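N-terminal cyanobactin protease (Planktothrix agardhii NIES-596, PDB 4H6W) probably acts as a subtilisin-like serine endopeptidase, this chain being the protease part of a longer protein of cyanobactin (prenylagaramide) maturation. Local coordinates at residues Trp14-Gly19 / Gln241-Glu246; Ala26-Ile31 / Ser108-Gln113; Val177-Met180 / Pro186-Phe189. One frame throughout, in Å; residues are numbered along the deposited sequence.

Contact 1 (Trp14-Gly19 / Gln241-Glu246); sequences WSETRG and QIKRGE
Lys243 reaches across to the backbone of Glu16 on helix 10-16 and gives its ammonium to the carbonyl: NZ lies 3.0 Å from Glu16 O, in the carbonyl plane, with a C=O...N angle of 151°. The lysine chain leaves with CG anti to the backbone N (chi1 -167°) and stays extended until its last torsion, where a bend turns NZ onto that oxygen.

The side chains cross at about a right angle, and Glu16 OE1 comes to 3.2 Å from Lys243 CE but remains 4.5 Å from Lys243 NZ. The carboxylate is too far for a salt bridge and probably adds only a mild attraction in this exposed setting.

Further bonds lie within each segment. Thr17 OG1 accepts from Gly19 N at 3.0 Å in an ST turn. NE and NH2 of Arg244 each bond one oxygen of Glu246, approached from above the carboxylate plane, while Arg244 NH1 has a salt bridge to Glu292. Helix 223-243 ends in a Schellman motif at Gly245 (Glu246 N to Gln241 O, Gly245 N to Ile242 O). Lys243, in the last turn before it, links this C-terminal end to helix 10-16 by a side-chain-to-backbone bond on the surface of the subtilase fold.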
ATOM      1  N   TRP A  14      -7.310   6.618  14.167  1.00 35.53           N
ATOM      2  CA  TRP A  14      -6.531   7.841  14.434  1.00 39.38           C
ATOM      3  C   TRP A  14      -6.613   8.350  15.874  1.00 42.33           C
ATOM      4  O   TRP A  14      -5.639   8.887  16.401  1.00 47.42           O
ATOM      5  CB  TRP A  14      -6.927   8.979  13.490  1.00 37.83           C
ATOM      6  CG  TRP A  14      -6.337   8.875  12.120  1.00 35.78           C
ATOM      7  CD1 TRP A  14      -5.214   8.180  11.752  1.00 34.44           C
ATOM      8  CD2 TRP A  14      -6.815   9.523  10.940  1.00 34.25           C
ATOM      9  NE1 TRP A  14      -4.975   8.350  10.411  1.00 34.68           N
ATOM     10  CE2 TRP A  14      -5.941   9.168   9.886  1.00 33.09           C
ATOM     11  CE3 TRP A  14      -7.898  10.369  10.668  1.00 33.72           C
ATOM     12  CZ2 TRP A  14      -6.113   9.630   8.581  1.00 31.68           C
ATOM     13  CZ3 TRP A  14      -8.074  10.829   9.369  1.00 33.26           C
ATOM     14  CH2 TRP A  14      -7.185  10.452   8.338  1.00 33.22           C
ATOM     15  N   SER A  15      -7.766   8.189  16.510  1.00 43.91           N
ATOM     16  CA  SER A  15      -7.931   8.647  17.885  1.00 45.65           C
ATOM     17  C   SER A  15      -7.025   7.855  18.824  1.00 44.85           C
ATOM     18  O   SER A  15      -6.671   8.331  19.904  1.00 44.19           O
ATOM     19  CB  SER A  15      -9.400   8.574  18.325  1.00 47.08           C
ATOM     20  OG  SER A  15      -9.776   7.252  18.669  1.00 52.20           O
ATOM     21  N   GLU A  16      -6.640   6.654  18.396  1.00 45.49           N
ATOM     22  CA  GLU A  16      -5.686   5.825  19.145  1.00 44.31           C
ATOM     23  C   GLU A  16      -4.223   6.079  18.734  1.00 41.24           C
ATOM     24  O   GLU A  16      -3.332   6.078  19.578  1.00 38.62           O
ATOM     25  CB  GLU A  16      -6.031   4.338  19.005  1.00 47.64           C
ATOM     26  CG  GLU A  16      -7.334   3.901  19.677  1.00 53.69           C
ATOM     27  CD  GLU A  16      -7.240   3.750  21.201  1.00 58.65           C
ATOM     28  OE1 GLU A  16      -6.162   3.387  21.733  1.00 59.46           O
ATOM     29  OE2 GLU A  16      -8.268   3.978  21.879  1.00 61.62           O
ATOM     30  N   THR A  17      -3.978   6.291  17.443  1.00 41.44           N
ATOM     31  CA  THR A  17      -2.617   6.496  16.937  1.00 40.81           C
ATOM     32  C   THR A  17      -2.631   7.054  15.516  1.00 40.92           C
ATOM     33  O   THR A  17      -3.491   6.687  14.724  1.00 40.11           O
ATOM     34  CB  THR A  17      -1.746   5.198  17.017  1.00 40.97           C
ATOM     35  OG1 THR A  17      -0.463   5.432  16.422  1.00 44.69           O
ATOM     36  CG2 THR A  17      -2.402   4.009  16.326  1.00 38.82           C
ATOM     37  N   ARG A  18      -1.692   7.954  15.212  1.00 42.55           N
ATOM     38  CA  ARG A  18      -1.492   8.453  13.842  1.00 42.35           C
ATOM     39  C   ARG A  18      -0.121   8.020  13.342  1.00 41.83           C
ATOM     40  O   ARG A  18       0.464   8.633  12.438  1.00 40.44           O
ATOM     41  CB  ARG A  18      -1.624   9.972  13.771  1.00 44.75           C
ATOM     42  CG  ARG A  18      -3.039  10.463  13.963  1.00 53.65           C
ATOM     43  CD  ARG A  18      -3.095  11.976  13.964  1.00 62.42           C
ATOM     44  NE  ARG A  18      -4.308  12.481  14.607  1.00 72.97           N
ATOM     45  CZ  ARG A  18      -4.514  12.503  15.924  1.00 81.56           C
ATOM     46  NH1 ARG A  18      -3.588  12.040  16.764  1.00 84.06           N
ATOM     47  NH2 ARG A  18      -5.655  12.983  16.409  1.00 83.67           N
ATOM     48  N   GLY A  19       0.381   6.947  13.940  1.00 40.00           N
ATOM     49  CA  GLY A  19       1.675   6.417  13.583  1.00 39.44           C
ATOM     50  C   GLY A  19       2.661   6.513  14.723  1.00 38.98           C
ATOM     51  O   GLY A  19       2.535   7.365  15.597  1.00 40.69           O
ATOM     52  N   GLN A 241      -0.282  -1.979  17.968  1.00 37.14           N
ATOM     53  CA  GLN A 241       0.333  -3.083  18.711  1.00 38.90           C
ATOM     54  C   GLN A 241       1.389  -2.581  19.701  1.00 40.05           C
ATOM     55  O   GLN A 241       1.442  -3.055  20.846  1.00 39.96           O
ATOM     56  CB  GLN A 241       0.953  -4.116  17.766  1.00 37.70           C
ATOM     57  CG  GLN A 241      -0.037  -4.830  16.856  1.00 39.98           C
ATOM     58  CD  GLN A 241       0.616  -5.962  16.068  1.00 42.55           C
ATOM     59  OE1 GLN A 241       1.534  -5.733  15.281  1.00 44.50           O
ATOM     60  NE2 GLN A 241       0.154  -7.190  16.288  1.00 41.19           N
ATOM     61  N   ILE A 242       2.235  -1.642  19.263  1.00 40.08           N
ATOM     62  CA  ILE A 242       3.236  -1.041  20.158  1.00 41.98           C
ATOM     63  C   ILE A 242       2.511  -0.365  21.322  1.00 42.23           C
ATOM     64  O   ILE A 242       2.831  -0.601  22.486  1.00 41.83           O
ATOM     65  CB  ILE A 242       4.134   0.019  19.477  1.00 41.72           C
ATOM     66  CG1 ILE A 242       4.610  -0.426  18.081  1.00 42.24           C
ATOM     67  CG2 ILE A 242       5.283   0.406  20.398  1.00 40.24           C
ATOM     68  CD1 ILE A 242       6.046  -0.885  17.965  1.00 41.62           C
ATOM     69  N   LYS A 243       1.513   0.453  20.995  1.00 43.15           N
ATOM     70  CA  LYS A 243       0.724   1.159  22.005  1.00 45.77           C
ATOM     71  C   LYS A 243       0.205   0.207  23.089  1.00 47.55           C
ATOM     72  O   LYS A 243       0.131   0.568  24.272  1.00 45.88           O
ATOM     73  CB  LYS A 243      -0.437   1.897  21.349  1.00 45.08           C
ATOM     74  CG  LYS A 243      -1.138   2.903  22.240  1.00 46.07           C
ATOM     75  CD  LYS A 243      -2.433   3.350  21.575  1.00 50.15           C
ATOM     76  CE  LYS A 243      -3.159   4.405  22.391  1.00 49.46           C
ATOM     77  NZ  LYS A 243      -2.375   5.658  22.393  1.00 53.18           N
ATOM     78  N   ARG A 244      -0.142  -1.009  22.680  1.00 47.59           N
ATOM     79  CA  ARG A 244      -0.703  -1.978  23.607  1.00 48.04           C
ATOM     80  C   ARG A 244       0.329  -2.903  24.241  1.00 46.62           C
ATOM     81  O   ARG A 244      -0.040  -3.855  24.921  1.00 48.18           O
ATOM     82  CB  ARG A 244      -1.793  -2.786  22.923  1.00 48.74           C
ATOM     83  CG  ARG A 244      -3.076  -2.011  22.718  1.00 52.66           C
ATOM     84  CD  ARG A 244      -3.911  -2.717  21.672  1.00 61.49           C
ATOM     85  NE  ARG A 244      -3.882  -4.173  21.840  1.00 62.06           N
ATOM     86  CZ  ARG A 244      -4.773  -4.870  22.546  1.00 63.35           C
ATOM     87  NH1 ARG A 244      -5.776  -4.245  23.157  1.00 59.64           N
ATOM     88  NH2 ARG A 244      -4.659  -6.195  22.640  1.00 62.26           N
ATOM     89  N   GLY A 245       1.612  -2.623  24.029  1.00 45.25           N
ATOM     90  CA  GLY A 245       2.678  -3.440  24.589  1.00 43.74           C
ATOM     91  C   GLY A 245       2.812  -4.792  23.910  1.00 46.97           C
ATOM     92  O   GLY A 245       3.415  -5.713  24.460  1.00 48.12           O
ATOM     93  N   GLU A 246       2.245  -4.916  22.713  1.00 48.32           N
ATOM     94  CA  GLU A 246       2.399  -6.121  21.894  1.00 48.80           C
ATOM     95  C   GLU A 246       3.549  -5.905  20.901  1.00 47.68           C
ATOM     96  O   GLU A 246       3.860  -4.768  20.555  1.00 46.53           O
ATOM     97  CB  GLU A 246       1.075  -6.450  21.186  1.00 50.10           C
ATOM     98  CG  GLU A 246      -0.046  -6.846  22.148  1.00 56.43           C
ATOM     99  CD  GLU A 246      -1.445  -6.824  21.535  1.00 67.97           C
ATOM    100  OE1 GLU A 246      -1.682  -6.065  20.566  1.00 76.89           O
ATOM    101  OE2 GLU A 246      -2.335  -7.557  22.031  1.00 69.28           O
TER

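Contact 2 (Ala26-Ile31 / Ser108-Gln113); sequences AVLDGI and SRAIEQ
Leu28 on strand 24-28 packs against Ala110 and Ile111 of helix 104-116, a helix-on-sheet contact of the parallel alpha/beta core of the subtilase fold. The backbones come nearest at Leu28 and Ala110, whose CA atoms are 7.0 Å apart, with no hydrogen bond across.

Ser108 points away from the strand and turns to helix 137-148, where it touches Trp138 and Ala142. Ala110 is the first to meet the strand: its methyl points toward Leu28 and touches both CG, at 3.8 Å, and CD2. The small alanine is consistent with the close approach of the helix backbone, where Leu28 CD2 lies 3.6 Å from Ile111 N. Ile111 then flanks the leucine and continues to Leu139 and Cys146 of helix 137-148.

In Leu28, chi1 of -80° sets CG beside the backbone N, and chi2 leaves CD2 roughly anti to CA, extended to the helix. Asp29, the predicted aspartate of the charge relay, follows Leu28 but does not touch the helix segment; its OD2 bonds to His64 ND1 and also accepts from Gly30 N at 2.7 Å, on the anti side. On the helix side of Leu28, the CD2 methyl lies 3.4 Å from Ala110 CB and 3.8 Å from Ile111 CG1.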
ATOM      1  N   ALA A  26       8.413   1.897   3.619  1.00 29.48           N
ATOM      2  CA  ALA A  26       9.228   2.253   2.455  1.00 29.25           C
ATOM      3  C   ALA A  26       8.327   2.446   1.250  1.00 28.43           C
ATOM      4  O   ALA A  26       7.427   1.648   1.022  1.00 28.57           O
ATOM      5  CB  ALA A  26      10.253   1.170   2.172  1.00 28.65           C
ATOM      6  N   VAL A  27       8.559   3.511   0.488  1.00 28.96           N
ATOM      7  CA  VAL A  27       7.798   3.740  -0.738  1.00 28.91           C
ATOM      8  C   VAL A  27       8.713   3.521  -1.933  1.00 30.16           C
ATOM      9  O   VAL A  27       9.662   4.277  -2.142  1.00 31.20           O
ATOM     10  CB  VAL A  27       7.150   5.138  -0.782  1.00 29.17           C
ATOM     11  CG1 VAL A  27       6.424   5.332  -2.100  1.00 29.30           C
ATOM     12  CG2 VAL A  27       6.197   5.344   0.400  1.00 28.24           C
ATOM     13  N   LEU A  28       8.446   2.451  -2.683  1.00 30.57           N
ATOM     14  CA  LEU A  28       9.224   2.125  -3.871  1.00 31.15           C
ATOM     15  C   LEU A  28       8.466   2.592  -5.098  1.00 33.18           C
ATOM     16  O   LEU A  28       7.483   1.972  -5.524  1.00 33.81           O
ATOM     17  CB  LEU A  28       9.535   0.627  -3.950  1.00 30.11           C
ATOM     18  CG  LEU A  28      10.697   0.105  -3.103  1.00 28.99           C
ATOM     19  CD1 LEU A  28      10.524   0.391  -1.616  1.00 28.46           C
ATOM     20  CD2 LEU A  28      10.864  -1.381  -3.340  1.00 27.81           C
ATOM     21  N   ASP A  29       8.938   3.701  -5.656  1.00 35.06           N
ATOM     22  CA  ASP A  29       8.209   4.434  -6.674  1.00 34.93           C
ATOM     23  C   ASP A  29       9.169   5.400  -7.370  1.00 34.53           C
ATOM     24  O   ASP A  29      10.382   5.159  -7.397  1.00 33.44           O
ATOM     25  CB  ASP A  29       7.070   5.200  -6.010  1.00 37.63           C
ATOM     26  CG  ASP A  29       5.898   5.408  -6.930  1.00 40.90           C
ATOM     27  OD1 ASP A  29       4.890   4.688  -6.735  1.00 42.07           O
ATOM     28  OD2 ASP A  29       5.991   6.271  -7.845  1.00 39.03           O
ATOM     29  N   GLY A  30       8.637   6.481  -7.939  1.00 32.28           N
ATOM     30  CA  GLY A  30       9.480   7.536  -8.500  1.00 31.64           C
ATOM     31  C   GLY A  30       9.991   8.466  -7.413  1.00 33.72           C
ATOM     32  O   GLY A  30       9.647   8.312  -6.226  1.00 33.02           O
ATOM     33  N   ILE A  31      10.816   9.430  -7.816  1.00 33.92           N
ATOM     34  CA  ILE A  31      11.326  10.452  -6.902  1.00 35.12           C
ATOM     35  C   ILE A  31      10.214  11.359  -6.337  1.00 34.00           C
ATOM     36  O   ILE A  31       9.410  11.919  -7.080  1.00 33.26           O
ATOM     37  CB  ILE A  31      12.465  11.278  -7.550  1.00 37.60           C
ATOM     38  CG1 ILE A  31      13.579  10.332  -8.027  1.00 36.72           C
ATOM     39  CG2 ILE A  31      13.022  12.303  -6.559  1.00 37.92           C
ATOM     40  CD1 ILE A  31      14.705  11.014  -8.774  1.00 38.23           C
ATOM     41  N   SER A 108      13.752  -5.828  -7.090  1.00 37.39           N
ATOM     42  CA  SER A 108      14.297  -6.734  -6.106  1.00 36.03           C
ATOM     43  C   SER A 108      15.452  -6.066  -5.349  1.00 35.67           C
ATOM     44  O   SER A 108      15.647  -6.323  -4.159  1.00 35.96           O
ATOM     45  CB  SER A 108      14.741  -8.037  -6.776  1.00 37.10           C
ATOM     46  OG  SER A 108      15.931  -7.847  -7.509  1.00 38.16           O
ATOM     47  N   ARG A 109      16.209  -5.203  -6.024  1.00 35.23           N
ATOM     48  CA  ARG A 109      17.292  -4.492  -5.347  1.00 37.60           C
ATOM     49  C   ARG A 109      16.722  -3.482  -4.361  1.00 37.05           C
ATOM     50  O   ARG A 109      17.219  -3.348  -3.244  1.00 38.56           O
ATOM     51  CB  ARG A 109      18.207  -3.772  -6.340  1.00 44.09           C
ATOM     52  CG  ARG A 109      19.163  -4.665  -7.116  1.00 51.17           C
ATOM     53  CD  ARG A 109      20.444  -3.906  -7.409  1.00 60.32           C
ATOM     54  NE  ARG A 109      21.209  -4.501  -8.501  1.00 68.59           N
ATOM     55  CZ  ARG A 109      21.059  -4.187  -9.789  1.00 74.09           C
ATOM     56  NH1 ARG A 109      20.159  -3.281 -10.167  1.00 73.64           N
ATOM     57  NH2 ARG A 109      21.814  -4.786 -10.704  1.00 78.74           N
ATOM     58  N   ALA A 110      15.667  -2.779  -4.774  1.00 33.57           N
ATOM     59  CA  ALA A 110      15.046  -1.790  -3.920  1.00 31.17           C
ATOM     60  C   ALA A 110      14.439  -2.474  -2.689  1.00 31.78           C
ATOM     61  O   ALA A 110      14.639  -2.015  -1.555  1.00 30.68           O
ATOM     62  CB  ALA A 110      14.013  -0.990  -4.690  1.00 28.05           C
ATOM     63  N   ILE A 111      13.735  -3.585  -2.900  1.00 31.03           N
ATOM     64  CA  ILE A 111      13.162  -4.327  -1.771  1.00 33.35           C
ATOM     65  C   ILE A 111      14.279  -4.723  -0.806  1.00 34.04           C
ATOM     66  O   ILE A 111      14.185  -4.465   0.393  1.00 32.56           O
ATOM     67  CB  ILE A 111      12.353  -5.568  -2.215  1.00 32.95           C
ATOM     68  CG1 ILE A 111      11.166  -5.150  -3.066  1.00 33.45           C
ATOM     69  CG2 ILE A 111      11.842  -6.345  -1.009  1.00 34.26           C
ATOM     70  CD1 ILE A 111      10.586  -6.274  -3.884  1.00 33.76           C
ATOM     71  N   GLU A 112      15.349  -5.308  -1.347  1.00 37.49           N
ATOM     72  CA  GLU A 112      16.496  -5.707  -0.539  1.00 39.48           C
ATOM     73  C   GLU A 112      17.015  -4.535   0.297  1.00 36.98           C
ATOM     74  O   GLU A 112      17.324  -4.685   1.481  1.00 36.22           O
ATOM     75  CB  GLU A 112      17.610  -6.297  -1.404  1.00 42.54           C
ATOM     76  CG  GLU A 112      18.811  -6.805  -0.598  1.00 48.87           C
ATOM     77  CD  GLU A 112      19.935  -7.346  -1.475  1.00 51.75           C
ATOM     78  OE1 GLU A 112      20.516  -6.560  -2.260  1.00 52.22           O
ATOM     79  OE2 GLU A 112      20.241  -8.557  -1.375  1.00 52.05           O
ATOM     80  N   GLN A 113      17.087  -3.368  -0.323  1.00 36.51           N
ATOM     81  CA  GLN A 113      17.587  -2.189   0.364  1.00 38.48           C
ATOM     82  C   GLN A 113      16.605  -1.710   1.439  1.00 38.46           C
ATOM     83  O   GLN A 113      17.023  -1.360   2.558  1.00 38.06           O
ATOM     84  CB  GLN A 113      17.905  -1.076  -0.626  1.00 38.71           C
ATOM     85  CG  GLN A 113      18.802  -0.013  -0.031  1.00 42.81           C
ATOM     86  CD  GLN A 113      19.160   1.078  -1.019  1.00 45.42           C
ATOM     87  OE1 GLN A 113      18.521   1.215  -2.071  1.00 45.35           O
ATOM     88  NE2 GLN A 113      20.196   1.870  -0.687  1.00 44.03           N
TER

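Contact 3 (Val177-Met180 / Pro186-Phe189); sequences VGAM and PVDF
Val187 turns its two methyls onto the end of strand 175-180, and its CG2 does most of the touching. That methyl stands between the backbone N and the carbonyl carbon of its own residue, which brings it to 3.3 Å from Ala179 O and 3.7 Å from Ala179 CB. The other branch, CG1, rests 4.0 Å from Met180 C.

Phe189 closes the group from two residues further on. Although its CB does not point at the strand, chi1 of 58° swings the ring back, and CE1 comes to 3.9 Å from Ala179 CB, the methyl approaching the ring obliquely. Over one face of the same ring lies Val187 CG2, 3.3 Å above the plane and offset toward the rim. Val187 CG2, Ala179 CB and the Phe189 ring each touch the other two.

The backbones add a single bridge between Met180 and Pro186, with CA atoms 4.2 Å apart. Its bond, Val187 N to Ala179 O at 3.4 Å, is weak though nearly straight at 166°. Met180 and Pro186 both point away from the partner segment, and each touches Leu202 of strand 200-204. Ala179 N is taken by Ser190 OG. The chain after core strand 175-180 of the parallel subtilase sheet thus folds back on the strand end through one isolated bridge, placing the side chain of Phe189 about 8 Å from that of Ser224, the predicted nucleophile.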
ATOM      1  N   VAL A 177      -3.611  -5.431  -3.579  1.00 29.50           N
ATOM      2  CA  VAL A 177      -4.649  -4.423  -3.336  1.00 29.30           C
ATOM      3  C   VAL A 177      -5.283  -3.904  -4.628  1.00 30.70           C
ATOM      4  O   VAL A 177      -4.596  -3.307  -5.473  1.00 30.40           O
ATOM      5  CB  VAL A 177      -4.108  -3.227  -2.515  1.00 27.86           C
ATOM      6  CG1 VAL A 177      -5.198  -2.175  -2.331  1.00 26.74           C
ATOM      7  CG2 VAL A 177      -3.584  -3.705  -1.170  1.00 26.07           C
ATOM      8  N   GLY A 178      -6.591  -4.147  -4.775  1.00 29.75           N
ATOM      9  CA  GLY A 178      -7.365  -3.611  -5.891  1.00 29.39           C
ATOM     10  C   GLY A 178      -8.114  -2.350  -5.475  1.00 30.57           C
ATOM     11  O   GLY A 178      -8.032  -1.910  -4.309  1.00 29.49           O
ATOM     12  N   ALA A 179      -8.861  -1.779  -6.421  1.00 30.38           N
ATOM     13  CA  ALA A 179      -9.585  -0.519  -6.196  1.00 30.73           C
ATOM     14  C   ALA A 179     -11.107  -0.640  -6.180  1.00 32.22           C
ATOM     15  O   ALA A 179     -11.692  -1.377  -6.962  1.00 33.02           O
ATOM     16  CB  ALA A 179      -9.155   0.529  -7.208  1.00 28.82           C
ATOM     17  N   MET A 180     -11.731   0.097  -5.268  1.00 35.44           N
ATOM     18  CA  MET A 180     -13.181   0.199  -5.183  1.00 37.38           C
ATOM     19  C   MET A 180     -13.559   1.674  -5.201  1.00 39.57           C
ATOM     20  O   MET A 180     -12.722   2.533  -4.900  1.00 38.37           O
ATOM     21  CB  MET A 180     -13.716  -0.493  -3.918  1.00 38.48           C
ATOM     22  CG  MET A 180     -13.244   0.060  -2.574  1.00 39.99           C
ATOM     23  SD  MET A 180     -14.094  -0.777  -1.210  1.00 45.67           S
ATOM     24  CE  MET A 180     -13.473   0.044   0.252  1.00 41.63           C
ATOM     25  N   PRO A 186     -16.411  -2.606  -6.860  1.00 43.81           N
ATOM     26  CA  PRO A 186     -15.155  -2.673  -7.606  1.00 42.59           C
ATOM     27  C   PRO A 186     -15.238  -1.878  -8.899  1.00 43.58           C
ATOM     28  O   PRO A 186     -16.295  -1.806  -9.529  1.00 41.80           O
ATOM     29  CB  PRO A 186     -14.988  -4.168  -7.901  1.00 42.91           C
ATOM     30  CG  PRO A 186     -16.373  -4.731  -7.845  1.00 41.73           C
ATOM     31  CD  PRO A 186     -17.113  -3.906  -6.833  1.00 42.26           C
ATOM     32  N   VAL A 187     -14.122  -1.269  -9.272  1.00 46.73           N
ATOM     33  CA  VAL A 187     -14.063  -0.456 -10.471  1.00 48.09           C
ATOM     34  C   VAL A 187     -13.674  -1.342 -11.652  1.00 51.17           C
ATOM     35  O   VAL A 187     -13.125  -2.428 -11.458  1.00 52.92           O
ATOM     36  CB  VAL A 187     -13.090   0.712 -10.281  1.00 47.52           C
ATOM     37  CG1 VAL A 187     -13.614   1.646  -9.203  1.00 46.37           C
ATOM     38  CG2 VAL A 187     -11.723   0.185  -9.894  1.00 48.91           C
ATOM     39  N   ASP A 188     -13.977  -0.895 -12.868  1.00 53.76           N
ATOM     40  CA  ASP A 188     -13.690  -1.686 -14.064  1.00 53.01           C
ATOM     41  C   ASP A 188     -12.208  -1.997 -14.243  1.00 49.72           C
ATOM     42  O   ASP A 188     -11.854  -3.123 -14.589  1.00 48.00           O
ATOM     43  CB  ASP A 188     -14.199  -0.969 -15.319  1.00 63.77           C
ATOM     44  CG  ASP A 188     -15.666  -1.240 -15.603  1.00 72.32           C
ATOM     45  OD1 ASP A 188     -16.309  -2.007 -14.843  1.00 76.44           O
ATOM     46  OD2 ASP A 188     -16.170  -0.683 -16.605  1.00 74.78           O
ATOM     47  N   PHE A 189     -11.352  -1.000 -14.011  1.00 44.34           N
ATOM     48  CA  PHE A 189      -9.938  -1.112 -14.348  1.00 41.56           C
ATOM     49  C   PHE A 189      -9.135  -2.073 -13.467  1.00 39.58           C
ATOM     50  O   PHE A 189      -8.106  -2.575 -13.894  1.00 39.27           O
ATOM     51  CB  PHE A 189      -9.266   0.268 -14.399  1.00 42.74           C
ATOM     52  CG  PHE A 189      -9.370   1.060 -13.121  1.00 42.70           C
ATOM     53  CD1 PHE A 189      -8.501   0.813 -12.056  1.00 41.83           C
ATOM     54  CD2 PHE A 189     -10.308   2.084 -12.995  1.00 41.49           C
ATOM     55  CE1 PHE A 189      -8.591   1.549 -10.880  1.00 41.72           C
ATOM     56  CE2 PHE A 189     -10.399   2.827 -11.823  1.00 42.91           C
ATOM     57  CZ  PHE A 189      -9.541   2.557 -10.760  1.00 42.50           C
TER

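Contacts 2 and 3 are buried and both reach the seven-stranded parallel sheet, at strands 24-28 and 175-180, on opposite sides of the chain's centre with their own centres 24 Å apart. Contact 1 lies at the surface, joins helix 10-16 to the end of helix 223-243, and along the chain encloses the other two. The chemistry follows the location: exposed contact 1 depends on a lysine and a backbone carbonyl, contact 2 is purely apolar, and contact 3 mixes apolar packing with one weak backbone bond. The first segment of contact 2 holds the predicted charge-relay Asp29, which does not itself touch the helix, contact 3 approaches predicted Ser224 through Phe189, and contact 1 is remote from those sites.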